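Side-chain contacts in allergen Bos d 2 (Bos taurus, PDB 4WFV), which probably carries pheromones or other small odorant molecules in the barrel of a lipocalin fold: residues 20-25 with 129-134; 78-81 with 85-88; 99-104 with 110-115. One frame throughout, in Å; residues are numbered along the deposited sequence.

The three contacts belong to one lipocalin barrel. Interactions 2 and 3 are antiparallel hairpins in the same sheet, with strands 77-81 and 85-93 in the first and strands 97-105 and 110-118 in the second. Strands 85-93 and 97-105 are neighbours, so the hairpins touch, with centres about 10 Å apart. Interaction 1 sets helix 125-137 against strand 17-23, the next neighbour of strand 110-118. Its centre is about 9 Å from that of interaction 3 and about 18 Å from that of interaction 2. Along the chain the hairpins follow in series, and both lie inside the long loop that interaction 1 closes. They join the barrel wall and its outer helix in a probable carrier of small ligands.

Interaction 1: residues 20-25 with 129-134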
ATOM      1  N   TYR A  20      -1.477   7.910  -2.408  1.00  6.56           N
ATOM      2  CA  TYR A  20      -0.337   8.363  -1.622  1.00  6.67           C
ATOM      3  C   TYR A  20       0.466   7.198  -1.078  1.00  7.02           C
ATOM      4  O   TYR A  20      -0.039   6.091  -0.876  1.00  7.16           O
ATOM      5  CB  TYR A  20      -0.802   9.178  -0.407  1.00  7.60           C
ATOM      6  CG  TYR A  20      -1.517  10.463  -0.740  1.00  8.25           C
ATOM      7  CD1 TYR A  20      -0.827  11.557  -1.225  1.00  8.29           C
ATOM      8  CD2 TYR A  20      -2.890  10.588  -0.532  1.00  8.63           C
ATOM      9  CE1 TYR A  20      -1.489  12.750  -1.531  1.00  9.29           C
ATOM     10  CE2 TYR A  20      -3.562  11.760  -0.846  1.00  9.52           C
ATOM     11  CZ  TYR A  20      -2.856  12.838  -1.326  1.00 11.01           C
ATOM     12  OH  TYR A  20      -3.511  14.005  -1.635  1.00 13.02           O
ATOM     13  N   ALA A  21       1.729   7.487  -0.792  1.00  6.49           N
ATOM     14  CA  ALA A  21       2.540   6.609   0.045  1.00  6.21           C
ATOM     15  C   ALA A  21       3.332   7.497   0.981  1.00  7.19           C
ATOM     16  O   ALA A  21       3.555   8.671   0.688  1.00  8.85           O
ATOM     17  CB  ALA A  21       3.474   5.741  -0.786  1.00  7.46           C
ATOM     18  N   ALA A  22       3.756   6.937   2.108  1.00  6.30           N
ATOM     19  CA  ALA A  22       4.573   7.682   3.064  1.00  5.32           C
ATOM     20  C   ALA A  22       5.480   6.689   3.744  1.00  6.33           C
ATOM     21  O   ALA A  22       5.092   5.549   3.960  1.00  7.77           O
ATOM     22  CB  ALA A  22       3.682   8.402   4.103  1.00  7.17           C
ATOM     23  N   ALA A  23       6.699   7.110   4.079  1.00  6.90           N
ATOM     24  CA  ALA A  23       7.657   6.193   4.695  1.00  6.48           C
ATOM     25  C   ALA A  23       8.643   6.958   5.538  1.00  7.73           C
ATOM     26  O   ALA A  23       8.900   8.128   5.278  1.00  9.57           O
ATOM     27  CB  ALA A  23       8.416   5.396   3.609  1.00  8.28           C
ATOM     28  N   ASP A  24       9.214   6.288   6.538  1.00  8.40           N
ATOM     29  CA  ASP A  24      10.255   6.944   7.316  1.00  9.66           C
ATOM     30  C   ASP A  24      11.553   7.016   6.518  1.00 11.62           C
ATOM     31  O   ASP A  24      12.295   7.989   6.637  1.00 15.33           O
ATOM     32  CB  ASP A  24      10.413   6.345   8.728  1.00  8.50           C
ATOM     33  CG  ASP A  24      10.663   4.839   8.743  1.00 10.20           C
ATOM     34  OD1 ASP A  24      10.775   4.192   7.683  1.00  9.69           O
ATOM     35  OD2 ASP A  24      10.792   4.305   9.865  1.00 15.22           O
ATOM     36  N   ASN A  25      11.811   6.012   5.684  1.00  9.26           N
ATOM     37  CA  ASN A  25      12.927   6.055   4.742  1.00 10.15           C
ATOM     38  C   ASN A  25      12.421   6.457   3.368  1.00  9.46           C
ATOM     39  O   ASN A  25      11.968   5.614   2.592  1.00  9.34           O
ATOM     40  CB  ASN A  25      13.615   4.690   4.668  1.00  9.33           C
ATOM     41  CG  ASN A  25      14.291   4.316   5.966  1.00 11.26           C
ATOM     42  OD1 ASN A  25      14.872   5.167   6.637  1.00 14.38           O
ATOM     43  ND2 ASN A  25      14.215   3.049   6.329  1.00 10.50           N
ATOM     44  N   GLU A 129      -7.136  13.525   6.048  1.00  7.14           N
ATOM     45  CA  GLU A 129      -6.989  13.678   7.497  1.00  8.61           C
ATOM     46  C   GLU A 129      -6.873  12.306   8.158  1.00  6.56           C
ATOM     47  O   GLU A 129      -5.998  12.091   9.004  1.00  8.17           O
ATOM     48  CB  GLU A 129      -8.171  14.470   8.072  1.00  8.74           C
ATOM     49  CG  GLU A 129      -7.985  14.934   9.523  1.00 10.95           C
ATOM     50  CD  GLU A 129      -8.363  13.905  10.573  1.00 12.88           C
ATOM     51  OE1 GLU A 129      -9.044  12.907  10.276  1.00 13.23           O
ATOM     52  OE2 GLU A 129      -7.978  14.119  11.746  1.00 25.99           O
ATOM     53  N   LYS A 130      -7.742  11.373   7.779  1.00  7.57           N
ATOM     54  CA  LYS A 130      -7.677  10.012   8.314  1.00  8.61           C
ATOM     55  C   LYS A 130      -6.342   9.350   7.978  1.00  6.42           C
ATOM     56  O   LYS A 130      -5.713   8.726   8.847  1.00  8.11           O
ATOM     57  CB  LYS A 130      -8.831   9.169   7.771  1.00  9.69           C
ATOM     58  CG  LYS A 130     -10.187   9.506   8.364  1.00 18.50           C
ATOM     59  CD  LYS A 130     -11.304   8.761   7.640  1.00 20.73           C
ATOM     60  CE  LYS A 130     -12.669   9.143   8.199  1.00 27.05           C
ATOM     61  NZ  LYS A 130     -13.780   8.772   7.283  1.00 32.31           N
ATOM     62  N   TYR A 131      -5.914   9.469   6.721  1.00  6.89           N
ATOM     63  CA  TYR A 131      -4.639   8.892   6.307  1.00  6.74           C
ATOM     64  C   TYR A 131      -3.469   9.435   7.142  1.00  7.47           C
ATOM     65  O   TYR A 131      -2.636   8.676   7.625  1.00  6.62           O
ATOM     66  CB  TYR A 131      -4.422   9.152   4.811  1.00  7.45           C
ATOM     67  CG  TYR A 131      -3.122   8.617   4.283  1.00  5.30           C
ATOM     68  CD1 TYR A 131      -2.827   7.261   4.343  1.00  7.03           C
ATOM     69  CD2 TYR A 131      -2.187   9.471   3.727  1.00  6.08           C
ATOM     70  CE1 TYR A 131      -1.623   6.772   3.860  1.00  7.11           C
ATOM     71  CE2 TYR A 131      -0.987   8.994   3.248  1.00  6.92           C
ATOM     72  CZ  TYR A 131      -0.706   7.651   3.324  1.00  6.05           C
ATOM     73  OH  TYR A 131       0.499   7.179   2.835  1.00  7.89           O
ATOM     74  N   GLN A 132      -3.420  10.750   7.306  1.00  7.23           N
ATOM     75  CA  GLN A 132      -2.337  11.374   8.061  1.00  7.26           C
ATOM     76  C   GLN A 132      -2.363  11.014   9.544  1.00  8.95           C
ATOM     77  O   GLN A 132      -1.313  10.825  10.143  1.00  8.82           O
ATOM     78  CB  GLN A 132      -2.328  12.887   7.833  1.00  8.72           C
ATOM     79  CG  GLN A 132      -1.975  13.236   6.385  1.00 11.23           C
ATOM     80  CD  GLN A 132      -1.644  14.690   6.160  1.00 15.62           C
ATOM     81  OE1 GLN A 132      -1.792  15.525   7.047  1.00 25.14           O
ATOM     82  NE2 GLN A 132      -1.203  15.006   4.947  1.00 22.50           N
ATOM     83  N   GLN A 133      -3.553  10.862  10.117  1.00  8.30           N
ATOM     84  CA  GLN A 133      -3.658  10.418  11.499  1.00  9.25           C
ATOM     85  C   GLN A 133      -3.162   8.977  11.653  1.00  9.43           C
ATOM     86  O   GLN A 133      -2.444   8.649  12.609  1.00 10.11           O
ATOM     87  CB  GLN A 133      -5.099  10.550  11.991  1.00 10.81           C
ATOM     88  CG  GLN A 133      -5.277  10.150  13.447  1.00 19.47           C
ATOM     89  CD  GLN A 133      -4.519  11.058  14.394  1.00 24.26           C
ATOM     90  OE1 GLN A 133      -4.372  12.258  14.144  1.00 25.94           O
ATOM     91  NE2 GLN A 133      -4.023  10.489  15.487  1.00 32.87           N
ATOM     92  N   LEU A 134      -3.529   8.113  10.711  1.00  8.77           N
ATOM     93  CA  LEU A 134      -3.059   6.728  10.749  1.00  8.46           C
ATOM     94  C   LEU A 134      -1.536   6.662  10.632  1.00  9.16           C
ATOM     95  O   LEU A 134      -0.880   5.855  11.301  1.00 10.02           O
ATOM     96  CB  LEU A 134      -3.709   5.902   9.639  1.00  9.60           C
ATOM     97  CG  LEU A 134      -5.211   5.659   9.785  1.00  9.61           C
ATOM     98  CD1 LEU A 134      -5.803   5.257   8.438  1.00 10.89           C
ATOM     99  CD2 LEU A 134      -5.508   4.623  10.855  1.00 13.41           C
TER
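Tyr-131 holds CG anti to its backbone N (chi1 179°), which sends the ring straight out from the helix toward strand 17-23. Tyr-20 has CG anti to its carbonyl carbon instead (chi1 -64°). Its CB points toward the helix, but its ring leads away, and CB rather than the phenol end does the touching. This is the packing of the lipocalin fold, in which a helix near the C-terminus lies against the outside of the barrel. Strand 20-23 and helix 129-134 run in nearly the same direction, with their axes 10.6 Å apart at closest. Tyr-131 spans that gap almost by itself.

Tyr-131 CE2 meets Tyr-20 CB at 3.7 Å. The two ring planes differ by 18°, but the rings are slid apart, with centroids 6.0 Å from each other. They barely overlap and do not form a stack. The Tyr-20 ring meets Phe-123 instead, and the side chain also touches Leu-128 and Ile-145. The Tyr-131 side chain also touches Met-97 and Val-99 on strand 97-105.

The phenol oxygen of Tyr-131 ends over the backbone between Ala-21 and Ala-22. Tyr-131 OH lies 3.4 Å from Ala-21 C. Ala-22 N is close too, but the angle is too poor for a hydrogen bond. The polar partner of this buried oxygen is Thr-114 OG1 on strand 110-118, which fixes the far end of the ring. The helix is therefore tied to one barrel strand by a polar bond and packed on the neighbouring strand by van der Waals contacts of the same side chain. The small methyl group of Ala-22 points toward the helix, where its CB sits 3.6 Å from Tyr-131 OH.

Interaction 2: residues 78-81 with 85-88; sequences YVLE and TNTL
Strands 77-81 and 85-93 form a beta hairpin in the lipocalin barrel, and residues 78-81 and 85-88 are paired in its antiparallel arms. Tyr-78 with Leu-88 and Leu-80 with Asn-86 are hydrogen-bonded pairs. Val-79 with Thr-87 and Glu-81 with Thr-85 are non-hydrogen-bonded pairs. Side chains alternate between two faces. Tyr-78, Leu-80, Asn-86 and Leu-88 share one, which fits the inner side of the barrel wall. Val-79, Glu-81, Thr-85 and Thr-87 share the other.

On the first face, Leu-80 holds CG between its backbone N and its carbonyl carbon (chi1 68°). This swings the end of the chain back toward the partner strand. Leu-80 CD2 then rests 4.0 Å from Leu-88 CB and equally near Asn-86 CB. Tyr-78 offers its ring edge to the partner strand, with CD1 3.5 Å from Leu-88 O and that oxygen in the ring plane. The phenol end of Tyr-78 reaches away and bonds Cys-48 O.

Asn-86 grips Leu-80 twice. Its backbone N gives the regular bond to Leu-80 O. Asn-86 ND2 also reaches Leu-80 O, at 3.2 Å, from above the carbonyl plane and off the lone pairs. The oxygen lies close to the plane of the Asn-86 amide. ND2 also bonds Phe-82 O, and OD1 accepts from Asn-104 ND2 on the next strand, so both ends of the amide are held and its flip is fixed.

The other face is more exposed. Glu-81 bends at chi2 and brings its carboxylate across to Thr-85, but the separation there is too short to be reliable. Nearby, the methyl carbons Val-79 CG2 and Thr-87 CG2 meet at 4.1 Å.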
ATOM      1  N   TYR A  78      -0.423  -9.513   6.915  1.00 10.57           N
ATOM      2  CA  TYR A  78       0.019 -10.468   5.906  1.00 11.11           C
ATOM      3  C   TYR A  78       1.527 -10.383   5.724  1.00 11.23           C
ATOM      4  O   TYR A  78       2.139  -9.372   6.060  1.00 12.79           O
ATOM      5  CB  TYR A  78      -0.678 -10.180   4.572  1.00 10.29           C
ATOM      6  CG  TYR A  78      -2.173 -10.334   4.656  1.00 11.04           C
ATOM      7  CD1 TYR A  78      -2.968  -9.326   5.198  1.00 12.44           C
ATOM      8  CD2 TYR A  78      -2.789 -11.491   4.216  1.00 11.25           C
ATOM      9  CE1 TYR A  78      -4.349  -9.471   5.293  1.00 11.43           C
ATOM     10  CE2 TYR A  78      -4.162 -11.646   4.312  1.00 12.58           C
ATOM     11  CZ  TYR A  78      -4.929 -10.632   4.843  1.00 11.77           C
ATOM     12  OH  TYR A  78      -6.298 -10.797   4.937  1.00 13.31           O
ATOM     13  N   VAL A  79       2.121 -11.453   5.205  1.00 10.31           N
ATOM     14  CA  VAL A  79       3.550 -11.456   4.905  1.00  9.78           C
ATOM     15  C   VAL A  79       3.781 -11.690   3.422  1.00 10.33           C
ATOM     16  O   VAL A  79       3.096 -12.497   2.791  1.00 10.65           O
ATOM     17  CB  VAL A  79       4.283 -12.548   5.709  1.00 10.37           C
ATOM     18  CG1 VAL A  79       5.737 -12.674   5.266  1.00 12.12           C
ATOM     19  CG2 VAL A  79       4.228 -12.224   7.187  1.00 15.29           C
ATOM     20  N   LEU A  80       4.743 -10.979   2.849  1.00 11.01           N
ATOM     21  CA  LEU A  80       5.155 -11.265   1.482  1.00 13.85           C
ATOM     22  C   LEU A  80       6.597 -10.858   1.241  1.00 11.68           C
ATOM     23  O   LEU A  80       7.107  -9.916   1.867  1.00 11.52           O
ATOM     24  CB  LEU A  80       4.236 -10.599   0.464  1.00 19.30           C
ATOM     25  CG  LEU A  80       4.258  -9.079   0.379  1.00 18.59           C
ATOM     26  CD1 LEU A  80       3.813  -8.635  -1.011  1.00 26.05           C
ATOM     27  CD2 LEU A  80       3.394  -8.456   1.457  1.00 22.53           C
ATOM     28  N   GLU A  81       7.254 -11.591   0.348  1.00 12.24           N
ATOM     29  CA  GLU A  81       8.608 -11.266  -0.069  1.00 10.39           C
ATOM     30  C   GLU A  81       8.567 -10.386  -1.301  1.00 13.14           C
ATOM     31  O   GLU A  81       8.019 -10.772  -2.334  1.00 14.08           O
ATOM     32  CB  GLU A  81       9.408 -12.534  -0.396  1.00 15.22           C
ATOM     33  CG  GLU A  81       9.875 -13.320   0.799  1.00 22.29           C
ATOM     34  CD  GLU A  81      10.778 -12.512   1.698  1.00 17.13           C
ATOM     35  OE1 GLU A  81      11.783 -11.952   1.207  1.00 28.63           O
ATOM     36  OE2 GLU A  81      10.462 -12.431   2.895  1.00 29.20           O
ATOM     37  N   THR A  85      11.683  -8.594   3.062  1.00  8.20           N
ATOM     38  CA  THR A  85      10.564  -9.243   3.712  1.00  7.90           C
ATOM     39  C   THR A  85       9.641  -8.190   4.286  1.00  9.94           C
ATOM     40  O   THR A  85      10.079  -7.269   4.976  1.00 10.03           O
ATOM     41  CB  THR A  85      11.054 -10.184   4.809  1.00 10.02           C
ATOM     42  OG1 THR A  85      11.948 -11.139   4.226  1.00 12.49           O
ATOM     43  CG2 THR A  85       9.883 -10.922   5.440  1.00 11.78           C
ATOM     44  N   ASN A  86       8.361  -8.330   3.970  1.00  8.22           N
ATOM     45  CA  ASN A  86       7.357  -7.353   4.344  1.00  7.81           C
ATOM     46  C   ASN A  86       6.267  -7.942   5.200  1.00  8.72           C
ATOM     47  O   ASN A  86       5.798  -9.050   4.948  1.00 10.81           O
ATOM     48  CB  ASN A  86       6.668  -6.835   3.087  1.00  9.21           C
ATOM     49  CG  ASN A  86       7.624  -6.207   2.114  1.00  8.70           C
ATOM     50  OD1 ASN A  86       7.977  -5.043   2.259  1.00 10.89           O
ATOM     51  ND2 ASN A  86       8.031  -6.961   1.098  1.00 10.00           N
ATOM     52  N   THR A  87       5.822  -7.170   6.179  1.00  8.28           N
ATOM     53  CA  THR A  87       4.473  -7.372   6.680  1.00  9.23           C
ATOM     54  C   THR A  87       3.619  -6.275   6.086  1.00  9.85           C
ATOM     55  O   THR A  87       4.080  -5.148   5.905  1.00 11.39           O
ATOM     56  CB  THR A  87       4.373  -7.356   8.208  1.00 10.64           C
ATOM     57  OG1 THR A  87       4.988  -6.176   8.734  1.00 12.28           O
ATOM     58  CG2 THR A  87       5.052  -8.596   8.795  1.00 15.64           C
ATOM     59  N   LEU A  88       2.389  -6.631   5.744  1.00  9.64           N
ATOM     60  CA  LEU A  88       1.422  -5.686   5.208  1.00  8.16           C
ATOM     61  C   LEU A  88       0.125  -5.861   5.971  1.00 11.04           C
ATOM     62  O   LEU A  88      -0.463  -6.940   5.968  1.00 10.46           O
ATOM     63  CB  LEU A  88       1.197  -5.931   3.709  1.00 10.95           C
ATOM     64  CG  LEU A  88       0.252  -4.973   2.972  1.00 11.27           C
ATOM     65  CD1 LEU A  88       0.630  -4.886   1.503  1.00 14.67           C
ATOM     66  CD2 LEU A  88      -1.213  -5.363   3.136  1.00 14.32           C
TER

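Interaction 3: residues 99-104 with 110-115; sequences VTYVEN and ITKMTE
The Tyr-101 ring is met at its edge, near its plane, by Thr-114 CG2 and Lys-112 NZ. Met-113 O lies 3.4 Å from Tyr-101 CD1. The residues belong to the antiparallel hairpin of strands 97-105 and 110-118 in the lipocalin barrel.

The phenol oxygen of Tyr-101 links two charged side chains. Lys-112 NZ donates to Tyr-101 OH at 2.9 Å. Tyr-101 OH donates in turn to Glu-103 OE2 at 2.6 Å, using the anti lone pair of the carboxylate. Bends at chi3 (55°) and chi4 (70°) curl the Lys-112 chain round the phenol oxygen. Lys-112 NZ stays 4.3 Å from Glu-103 OE2, beyond a salt bridge. Lys-112 NZ also donates a hydrogen bond to Arg-138 O. The lysine charge would probably make the hydroxyl a stronger donor.

Thr-100, Val-102, Asn-104, Thr-111, Met-113 and Glu-115 lie on the opposite face, consistent with the barrel interior. Val-102 and Met-113 lie side by side, with Val-102 CB 3.6 Å from Met-113 CG. Thr-100 OG1 donates to Glu-115 OE1 at 2.8 Å, on the anti lone pair of that flat carboxylate. Tyr-39 OH is a second partner of this buried oxygen. Toward the other end, Asn-104 ND2 bonds Asn-86 OD1, and Thr-111 OG1 bonds Asn-25 ND2. A water joins the strands there: it lies 2.7 Å from both Asn-104 OD1 and Thr-111 OG1.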
ATOM      1  N   VAL A  99      -6.210   1.780   3.492  1.00  7.53           N
ATOM      2  CA  VAL A  99      -4.871   2.161   3.950  1.00  5.99           C
ATOM      3  C   VAL A  99      -4.126   0.925   4.434  1.00  6.66           C
ATOM      4  O   VAL A  99      -4.646   0.163   5.250  1.00  8.62           O
ATOM      5  CB  VAL A  99      -4.910   3.215   5.079  1.00  7.27           C
ATOM      6  CG1 VAL A  99      -3.492   3.623   5.466  1.00  7.19           C
ATOM      7  CG2 VAL A  99      -5.685   4.455   4.639  1.00  6.82           C
ATOM      8  N   THR A 100      -2.916   0.731   3.920  1.00  6.23           N
ATOM      9  CA  THR A 100      -2.037  -0.339   4.372  1.00  6.78           C
ATOM     10  C   THR A 100      -0.931   0.236   5.232  1.00  7.75           C
ATOM     11  O   THR A 100      -0.545   1.398   5.075  1.00  7.77           O
ATOM     12  CB  THR A 100      -1.356  -1.080   3.205  1.00  8.54           C
ATOM     13  OG1 THR A 100      -0.444  -0.191   2.542  1.00 10.05           O
ATOM     14  CG2 THR A 100      -2.383  -1.605   2.220  1.00 10.56           C
ATOM     15  N   TYR A 101      -0.425  -0.590   6.145  1.00  8.32           N
ATOM     16  CA  TYR A 101       0.774  -0.280   6.901  1.00  8.86           C
ATOM     17  C   TYR A 101       1.760  -1.404   6.634  1.00  8.51           C
ATOM     18  O   TYR A 101       1.449  -2.575   6.839  1.00  9.35           O
ATOM     19  CB  TYR A 101       0.483  -0.160   8.400  1.00  9.63           C
ATOM     20  CG  TYR A 101       1.740  -0.053   9.232  1.00  9.81           C
ATOM     21  CD1 TYR A 101       2.555   1.075   9.160  1.00 11.18           C
ATOM     22  CD2 TYR A 101       2.137  -1.093  10.064  1.00 10.41           C
ATOM     23  CE1 TYR A 101       3.719   1.173   9.907  1.00  9.72           C
ATOM     24  CE2 TYR A 101       3.312  -1.002  10.820  1.00 12.06           C
ATOM     25  CZ  TYR A 101       4.091   0.135  10.731  1.00 11.75           C
ATOM     26  OH  TYR A 101       5.251   0.237  11.465  1.00 13.43           O
ATOM     27  N   VAL A 102       2.936  -1.043   6.144  1.00  8.06           N
ATOM     28  CA  VAL A 102       3.938  -2.012   5.742  1.00  8.54           C
ATOM     29  C   VAL A 102       5.210  -1.803   6.544  1.00  6.77           C
ATOM     30  O   VAL A 102       5.660  -0.662   6.720  1.00  9.77           O
ATOM     31  CB  VAL A 102       4.250  -1.851   4.244  1.00  8.04           C
ATOM     32  CG1 VAL A 102       5.467  -2.675   3.841  1.00 10.70           C
ATOM     33  CG2 VAL A 102       3.020  -2.201   3.406  1.00 10.67           C
ATOM     34  N   GLU A 103       5.773  -2.896   7.047  1.00  7.18           N
ATOM     35  CA  GLU A 103       7.136  -2.871   7.570  1.00  7.63           C
ATOM     36  C   GLU A 103       7.985  -3.726   6.643  1.00  7.77           C
ATOM     37  O   GLU A 103       7.742  -4.924   6.469  1.00  9.24           O
ATOM     38  CB  GLU A 103       7.209  -3.378   9.020  1.00  9.05           C
ATOM     39  CG  GLU A 103       6.412  -2.518   9.986  1.00 11.73           C
ATOM     40  CD  GLU A 103       6.710  -2.809  11.444  1.00 17.24           C
ATOM     41  OE1 GLU A 103       7.333  -3.857  11.739  1.00 23.71           O
ATOM     42  OE2 GLU A 103       6.313  -1.984  12.296  1.00 15.54           O
ATOM     43  N   ASN A 104       8.963  -3.090   6.013  1.00  7.18           N
ATOM     44  CA  ASN A 104       9.861  -3.777   5.097  1.00  8.46           C
ATOM     45  C   ASN A 104      11.243  -3.887   5.721  1.00  7.42           C
ATOM     46  O   ASN A 104      11.740  -2.933   6.313  1.00  8.27           O
ATOM     47  CB  ASN A 104       9.941  -3.009   3.773  1.00  7.49           C
ATOM     48  CG  ASN A 104      11.054  -3.500   2.866  1.00  7.45           C
ATOM     49  OD1 ASN A 104      12.192  -3.028   2.949  1.00  9.04           O
ATOM     50  ND2 ASN A 104      10.729  -4.429   1.978  1.00  8.32           N
ATOM     51  N   ILE A 110      15.053  -1.274   8.476  1.00  8.79           N
ATOM     52  CA  ILE A 110      13.613  -1.469   8.574  1.00  8.67           C
ATOM     53  C   ILE A 110      12.953  -0.184   8.111  1.00  9.83           C
ATOM     54  O   ILE A 110      13.311   0.894   8.574  1.00 10.54           O
ATOM     55  CB  ILE A 110      13.176  -1.743  10.009  1.00  8.78           C
ATOM     56  CG1 ILE A 110      13.822  -3.045  10.485  1.00 12.35           C
ATOM     57  CG2 ILE A 110      11.656  -1.882  10.072  1.00 10.61           C
ATOM     58  CD1 ILE A 110      13.737  -3.266  11.977  1.00 14.52           C
ATOM     59  N   THR A 111      12.006  -0.302   7.185  1.00  7.98           N
ATOM     60  CA  THR A 111      11.255   0.841   6.695  1.00  8.12           C
ATOM     61  C   THR A 111       9.809   0.693   7.122  1.00  8.42           C
ATOM     62  O   THR A 111       9.186  -0.355   6.913  1.00  9.84           O
ATOM     63  CB  THR A 111      11.334   0.929   5.172  1.00  8.13           C
ATOM     64  OG1 THR A 111      12.696   1.139   4.791  1.00  9.02           O
ATOM     65  CG2 THR A 111      10.478   2.097   4.643  1.00  9.01           C
ATOM     66  N   LYS A 112       9.286   1.735   7.751  1.00  8.00           N
ATOM     67  CA  LYS A 112       7.881   1.792   8.120  1.00  7.58           C
ATOM     68  C   LYS A 112       7.173   2.682   7.119  1.00  8.41           C
ATOM     69  O   LYS A 112       7.586   3.812   6.894  1.00  8.20           O
ATOM     70  CB  LYS A 112       7.753   2.367   9.525  1.00  9.60           C
ATOM     71  CG  LYS A 112       8.412   1.494  10.595  1.00 10.93           C
ATOM     72  CD  LYS A 112       8.814   2.310  11.821  1.00 14.63           C
ATOM     73  CE  LYS A 112       7.654   3.085  12.414  1.00 21.83           C
ATOM     74  NZ  LYS A 112       6.662   2.195  13.070  1.00 21.02           N
ATOM     75  N   MET A 113       6.124   2.165   6.490  1.00  6.32           N
ATOM     76  CA  MET A 113       5.447   2.939   5.452  1.00  7.27           C
ATOM     77  C   MET A 113       3.949   2.669   5.417  1.00  8.17           C
ATOM     78  O   MET A 113       3.447   1.693   5.973  1.00  7.95           O
ATOM     79  CB  MET A 113       6.076   2.679   4.079  1.00 12.86           C
ATOM     80  CG  MET A 113       5.863   1.291   3.558  1.00 11.78           C
ATOM     81  SD  MET A 113       6.483   1.102   1.871  1.00 13.54           S
ATOM     82  CE  MET A 113       5.229   1.903   0.884  1.00 13.58           C
ATOM     83  N   THR A 114       3.237   3.582   4.780  1.00  5.61           N
ATOM     84  CA  THR A 114       1.825   3.352   4.514  1.00  6.60           C
ATOM     85  C   THR A 114       1.524   3.631   3.066  1.00  6.85           C
ATOM     86  O   THR A 114       2.291   4.316   2.376  1.00  6.87           O
ATOM     87  CB  THR A 114       0.916   4.272   5.349  1.00  6.84           C
ATOM     88  OG1 THR A 114       1.223   5.636   5.039  1.00  7.58           O
ATOM     89  CG2 THR A 114       1.074   3.997   6.864  1.00  9.08           C
ATOM     90  N   GLU A 115       0.396   3.088   2.617  1.00  6.77           N
ATOM     91  CA  GLU A 115      -0.128   3.362   1.288  1.00  7.23           C
ATOM     92  C   GLU A 115      -1.589   3.747   1.413  1.00  7.03           C
ATOM     93  O   GLU A 115      -2.358   3.110   2.163  1.00  7.76           O
ATOM     94  CB  GLU A 115       0.004   2.126   0.397  1.00  7.86           C
ATOM     95  CG  GLU A 115       1.459   1.720   0.201  1.00  8.85           C
ATOM     96  CD  GLU A 115       1.619   0.326  -0.357  1.00 10.18           C
ATOM     97  OE1 GLU A 115       0.908  -0.585   0.092  1.00 10.21           O
ATOM     98  OE2 GLU A 115       2.466   0.154  -1.258  1.00 10.69           O
TER
HETATM   99  O   HOH W   1      13.823  -1.330   4.362  1.00  8.87           O